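Paenibacillus xanthan lyase (Paenibacillus, PDB 6F2P) cleaves the polysaccharide xanthan by a lyase (eliminative) reaction, as a calcium-binding, multidomain enzyme of polysaccharide lyase family 8. Local coordinates at residues Val701-Ala712 with Tyr727-Asn738. Residues are numbered along the deposited sequence; the frame is centred on the assembly and turned at random.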
loop_
_atom_site.group_PDB
_atom_site.type_symbol
_atom_site.label_atom_id
_atom_site.label_comp_id
_atom_site.label_asym_id
_atom_site.label_seq_id
_atom_site.Cartn_x
_atom_site.Cartn_y
_atom_site.Cartn_z
ATOM N N VAL A 701 12.668 3.016 -6.556
ATOM C CA VAL A 701 13.320 4.161 -5.915
ATOM C C VAL A 701 13.595 5.280 -6.908
ATOM O O VAL A 701 14.210 6.290 -6.566
ATOM C CB VAL A 701 14.657 3.774 -5.269
ATOM C CG1 VAL A 701 14.460 2.671 -4.246
ATOM C CG2 VAL A 701 15.635 3.351 -6.333
ATOM N N GLY A 702 13.145 5.090 -8.144
ATOM C CA GLY A 702 13.361 6.070 -9.190
ATOM C C GLY A 702 12.065 6.715 -9.629
ATOM O O GLY A 702 11.302 7.221 -8.803
ATOM N N THR A 703 11.804 6.678 -10.931
ATOM C CA THR A 703 10.655 7.368 -11.495
ATOM C C THR A 703 9.694 6.434 -12.221
ATOM O O THR A 703 10.015 5.278 -12.520
ATOM C CB THR A 703 11.089 8.470 -12.500
ATOM O OG1 THR A 703 11.963 7.906 -13.484
ATOM C CG2 THR A 703 11.826 9.600 -11.803
ATOM N N ILE A 704 8.511 6.962 -12.507
ATOM C CA ILE A 704 7.604 6.337 -13.447
ATOM C C ILE A 704 7.202 7.373 -14.481
ATOM O O ILE A 704 6.624 8.403 -14.142
ATOM C CB ILE A 704 6.327 5.837 -12.770
ATOM C CG1 ILE A 704 6.640 4.716 -11.770
ATOM C CG2 ILE A 704 5.328 5.368 -13.828
ATOM C CD1 ILE A 704 5.438 4.310 -10.903
ATOM N N TYR A 705 7.513 7.105 -15.743
ATOM C CA TYR A 705 7.092 7.973 -16.831
ATOM C C TYR A 705 5.725 7.537 -17.346
ATOM O O TYR A 705 5.477 6.351 -17.576
ATOM C CB TYR A 705 8.104 7.926 -17.966
ATOM C CG TYR A 705 9.322 8.804 -17.773
ATOM C CD1 TYR A 705 10.136 8.666 -16.657
ATOM C CD2 TYR A 705 9.678 9.748 -18.729
ATOM C CE1 TYR A 705 11.257 9.459 -16.489
ATOM C CE2 TYR A 705 10.798 10.542 -18.566
ATOM C CZ TYR A 705 11.581 10.394 -17.448
ATOM O OH TYR A 705 12.692 11.183 -17.279
ATOM N N ILE A 706 4.839 8.506 -17.521
ATOM C CA ILE A 706 3.506 8.246 -18.030
ATOM C C ILE A 706 3.217 9.139 -19.245
ATOM O O ILE A 706 3.460 10.353 -19.214
ATOM C CB ILE A 706 2.452 8.518 -16.939
ATOM C CG1 ILE A 706 2.664 7.592 -15.726
ATOM C CG2 ILE A 706 1.037 8.406 -17.502
ATOM C CD1 ILE A 706 2.214 6.162 -15.913
ATOM N N ASP A 707 2.720 8.538 -20.321
ATOM C CA ASP A 707 2.199 9.314 -21.439
ATOM C C ASP A 707 0.695 9.136 -21.489
ATOM O O ASP A 707 0.182 8.045 -21.227
ATOM C CB ASP A 707 2.815 8.863 -22.764
ATOM C CG ASP A 707 4.296 9.210 -22.876
ATOM O OD1 ASP A 707 4.758 10.109 -22.143
ATOM O OD2 ASP A 707 5.000 8.586 -23.706
ATOM N N VAL A 708 -0.019 10.209 -21.805
ATOM C CA VAL A 708 -1.445 10.103 -22.068
ATOM C C VAL A 708 -1.747 10.624 -23.469
ATOM O O VAL A 708 -1.508 11.788 -23.775
ATOM C CB VAL A 708 -2.287 10.846 -21.022
ATOM C CG1 VAL A 708 -3.754 10.779 -21.379
ATOM C CG2 VAL A 708 -2.058 10.253 -19.655
ATOM N N ASN A 709 -2.273 9.741 -24.311
ATOM C CA ASN A 709 -2.463 10.005 -25.730
ATOM C C ASN A 709 -3.614 10.969 -26.007
ATOM O O ASN A 709 -4.601 10.609 -26.653
ATOM C CB ASN A 709 -2.690 8.684 -26.468
ATOM C CG ASN A 709 -2.387 8.788 -27.945
ATOM O OD1 ASN A 709 -2.029 9.850 -28.431
ATOM N ND2 ASN A 709 -2.518 7.679 -28.667
ATOM N N LYS A 710 -3.477 12.195 -25.514
ATOM C CA LYS A 710 -4.477 13.234 -25.728
ATOM C C LYS A 710 -3.871 14.604 -25.477
ATOM O O LYS A 710 -2.986 14.762 -24.635
ATOM C CB LYS A 710 -5.691 13.038 -24.824
ATOM C CG LYS A 710 -6.875 13.847 -25.263
ATOM C CD LYS A 710 -8.014 13.818 -24.269
ATOM C CE LYS A 710 -9.332 13.640 -25.001
ATOM N NZ LYS A 710 -9.436 12.259 -25.585
ATOM N N SER A 711 -4.359 15.592 -26.213
ATOM C CA SER A 711 -3.834 16.945 -26.137
ATOM C C SER A 711 -4.430 17.696 -24.959
ATOM O O SER A 711 -5.642 17.680 -24.758
ATOM C CB SER A 711 -4.143 17.691 -27.437
ATOM O OG SER A 711 -3.577 18.988 -27.421
ATOM N N ALA A 712 -3.574 18.348 -24.180
ATOM C CA ALA A 712 -4.036 19.245 -23.126
ATOM C C ALA A 712 -3.556 20.671 -23.388
ATOM O O ALA A 712 -2.595 20.890 -24.126
ATOM C CB ALA A 712 -3.570 18.766 -21.769
ATOM N N TYR A 727 2.315 19.172 -22.696
ATOM C CA TYR A 727 0.865 19.336 -22.746
ATOM C C TYR A 727 0.278 18.882 -24.082
ATOM O O TYR A 727 -0.726 18.175 -24.121
ATOM C CB TYR A 727 0.494 20.798 -22.524
ATOM C CG TYR A 727 0.936 21.327 -21.191
ATOM C CD1 TYR A 727 0.487 20.745 -20.012
ATOM C CD2 TYR A 727 1.794 22.412 -21.105
ATOM C CE1 TYR A 727 0.883 21.230 -18.782
ATOM C CE2 TYR A 727 2.199 22.905 -19.883
ATOM C CZ TYR A 727 1.743 22.308 -18.722
ATOM O OH TYR A 727 2.149 22.790 -17.499
ATOM N N TYR A 728 0.900 19.311 -25.175
ATOM C CA TYR A 728 0.403 18.993 -26.508
ATOM C C TYR A 728 1.559 18.614 -27.435
ATOM O O TYR A 728 2.684 19.057 -27.233
ATOM C CB TYR A 728 -0.410 20.168 -27.066
ATOM C CG TYR A 728 0.266 21.525 -26.943
ATOM C CD1 TYR A 728 1.270 21.913 -27.831
ATOM C CD2 TYR A 728 -0.114 22.427 -25.953
ATOM C CE1 TYR A 728 1.885 23.150 -27.724
ATOM C CE2 TYR A 728 0.497 23.674 -25.842
ATOM C CZ TYR A 728 1.493 24.026 -26.729
ATOM O OH TYR A 728 2.098 25.256 -26.623
ATOM N N PRO A 729 1.301 17.769 -28.442
ATOM C CA PRO A 729 0.018 17.173 -28.833
ATOM C C PRO A 729 -0.459 16.063 -27.886
ATOM O O PRO A 729 -1.618 15.653 -27.972
ATOM C CB PRO A 729 0.321 16.590 -30.212
ATOM C CG PRO A 729 1.753 16.190 -30.113
ATOM C CD PRO A 729 2.415 17.253 -29.262
ATOM N N THR A 730 0.413 15.577 -27.006
ATOM C CA THR A 730 0.003 14.589 -26.005
ATOM C C THR A 730 0.522 14.924 -24.609
ATOM O O THR A 730 1.601 15.512 -24.461
ATOM C CB THR A 730 0.451 13.160 -26.384
ATOM O OG1 THR A 730 1.870 13.129 -26.584
ATOM C CG2 THR A 730 -0.230 12.704 -27.651
ATOM N N MET A 731 -0.250 14.553 -23.588
ATOM C CA MET A 731 0.166 14.751 -22.199
ATOM C C MET A 731 1.346 13.855 -21.839
ATOM O O MET A 731 1.337 12.661 -22.120
ATOM C CB MET A 731 -0.996 14.502 -21.241
ATOM C CG MET A 731 -1.959 15.661 -21.140
ATOM S SD MET A 731 -3.541 15.206 -20.404
ATOM C CE MET A 731 -4.467 14.617 -21.821
ATOM N N LYS A 732 2.374 14.443 -21.239
ATOM C CA LYS A 732 3.533 13.680 -20.796
ATOM C C LYS A 732 3.966 14.156 -19.425
ATOM O O LYS A 732 4.083 15.355 -19.199
ATOM C CB LYS A 732 4.699 13.822 -21.780
ATOM C CG LYS A 732 4.486 13.115 -23.108
ATOM C CD LYS A 732 5.757 13.111 -23.965
ATOM C CE LYS A 732 5.581 12.205 -25.183
ATOM N NZ LYS A 732 6.750 12.207 -26.107
ATOM N N PHE A 733 4.194 13.222 -18.507
ATOM C CA PHE A 733 4.761 13.576 -17.210
ATOM C C PHE A 733 5.534 12.427 -16.597
ATOM O O PHE A 733 5.549 11.329 -17.150
ATOM C CB PHE A 733 3.686 14.082 -16.245
ATOM C CG PHE A 733 2.659 13.052 -15.861
ATOM C CD1 PHE A 733 1.578 12.782 -16.691
ATOM C CD2 PHE A 733 2.749 12.382 -14.646
ATOM C CE1 PHE A 733 0.616 11.840 -16.325
ATOM C CE2 PHE A 733 1.791 11.436 -14.274
ATOM C CZ PHE A 733 0.728 11.164 -15.114
ATOM N N LYS A 734 6.191 12.688 -15.468
ATOM C CA LYS A 734 6.867 11.636 -14.710
ATOM C C LYS A 734 6.582 11.819 -13.231
ATOM O O LYS A 734 6.259 12.918 -12.794
ATOM C CB LYS A 734 8.378 11.632 -14.965
ATOM C CG LYS A 734 9.094 12.883 -14.489
ATOM C CD LYS A 734 10.561 12.915 -14.913
ATOM C CE LYS A 734 11.212 14.209 -14.448
ATOM N NZ LYS A 734 12.628 14.337 -14.874
ATOM N N VAL A 735 6.694 10.731 -12.472
ATOM C CA VAL A 735 6.483 10.741 -11.032
ATOM C C VAL A 735 7.735 10.222 -10.351
ATOM O O VAL A 735 8.266 9.186 -10.753
ATOM C CB VAL A 735 5.360 9.777 -10.631
ATOM C CG1 VAL A 735 4.989 9.973 -9.165
ATOM C CG2 VAL A 735 4.146 9.951 -11.532
ATOM N N ASN A 736 8.218 10.932 -9.335
ATOM C CA ASN A 736 9.301 10.416 -8.509
ATOM C C ASN A 736 8.699 9.634 -7.347
ATOM O O ASN A 736 8.171 10.217 -6.401
ATOM C CB ASN A 736 10.173 11.553 -7.989
ATOM C CG ASN A 736 11.444 11.057 -7.317
ATOM O OD1 ASN A 736 11.504 9.933 -6.804
ATOM N ND2 ASN A 736 12.469 11.904 -7.304
ATOM N N VAL A 737 8.778 8.310 -7.412
ATOM C CA VAL A 737 8.061 7.479 -6.451
ATOM C C VAL A 737 8.955 6.918 -5.361
ATOM O O VAL A 737 8.574 5.968 -4.694
ATOM C CB VAL A 737 7.338 6.300 -7.146
ATOM C CG1 VAL A 737 6.197 6.809 -8.012
ATOM C CG2 VAL A 737 8.323 5.484 -7.979
ATOM N N ASN A 738 10.147 7.478 -5.187
ATOM C CA ASN A 738 11.040 6.990 -4.141
ATOM C C ASN A 738 10.395 7.184 -2.776
ATOM O O ASN A 738 9.816 8.240 -2.505
ATOM C CB ASN A 738 12.395 7.695 -4.178
ATOM C CG ASN A 738 13.358 7.159 -3.128
ATOM O OD1 ASN A 738 13.511 5.948 -2.964
ATOM N ND2 ASN A 738 13.999 8.064 -2.401
HETATM O O HOH W 1 14.046 9.137 -7.279
HETATM O O HOH W 2 12.159 13.793 -17.593
HETATM O O HOH W 3 7.897 10.079 -24.401
HETATM O O HOH W 4 6.475 10.636 -20.059
#
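Two neighbouring antiparallel strands of a beta-sandwich, 703-708 and 731-736, meet in a ladder whose hydrogen-bonded pairs are Ile704-Val735, Ile706-Phe733 and Val708-Met731. Phe733 N gives Ile706 O an almost straight bond of 3.0 Å (177°). On the face carrying Ile706, Phe733 CG sits between its backbone N and carbonyl carbon (chi1 65°), which turns the ring toward its neighbour: Ile706 CB lies over one ring face, 3.6 Å from Phe733 CZ. Further along, Met731 bends at its thioether, bringing CE to 3.6 Å from Lys710 CB, while its CG rests 3.6 Å from Ala712 CB. The opposite face carries Tyr705, Asp707, Lys732 and Lys734. Lys734 runs extended alongside the Tyr705 ring, its CB over one face, 3.9 Å from the ring centroid in a CH-pi contact, and one water bridges Tyr705 OH and Lys734 NZ; both polar ends also reach Asp812, by hydrogen bond and salt bridge respectively. Replacing Tyr705 by an alanine is likely to uncover the Lys734 chain and leave Asp812 without its hydroxyl partner. Strands 672-674 and 722-726 flank the pair within a five-stranded sheet, and Phe749 and Tyr745 of strand 744-750, in the seven-stranded sheet, pack against Met731 and Val735.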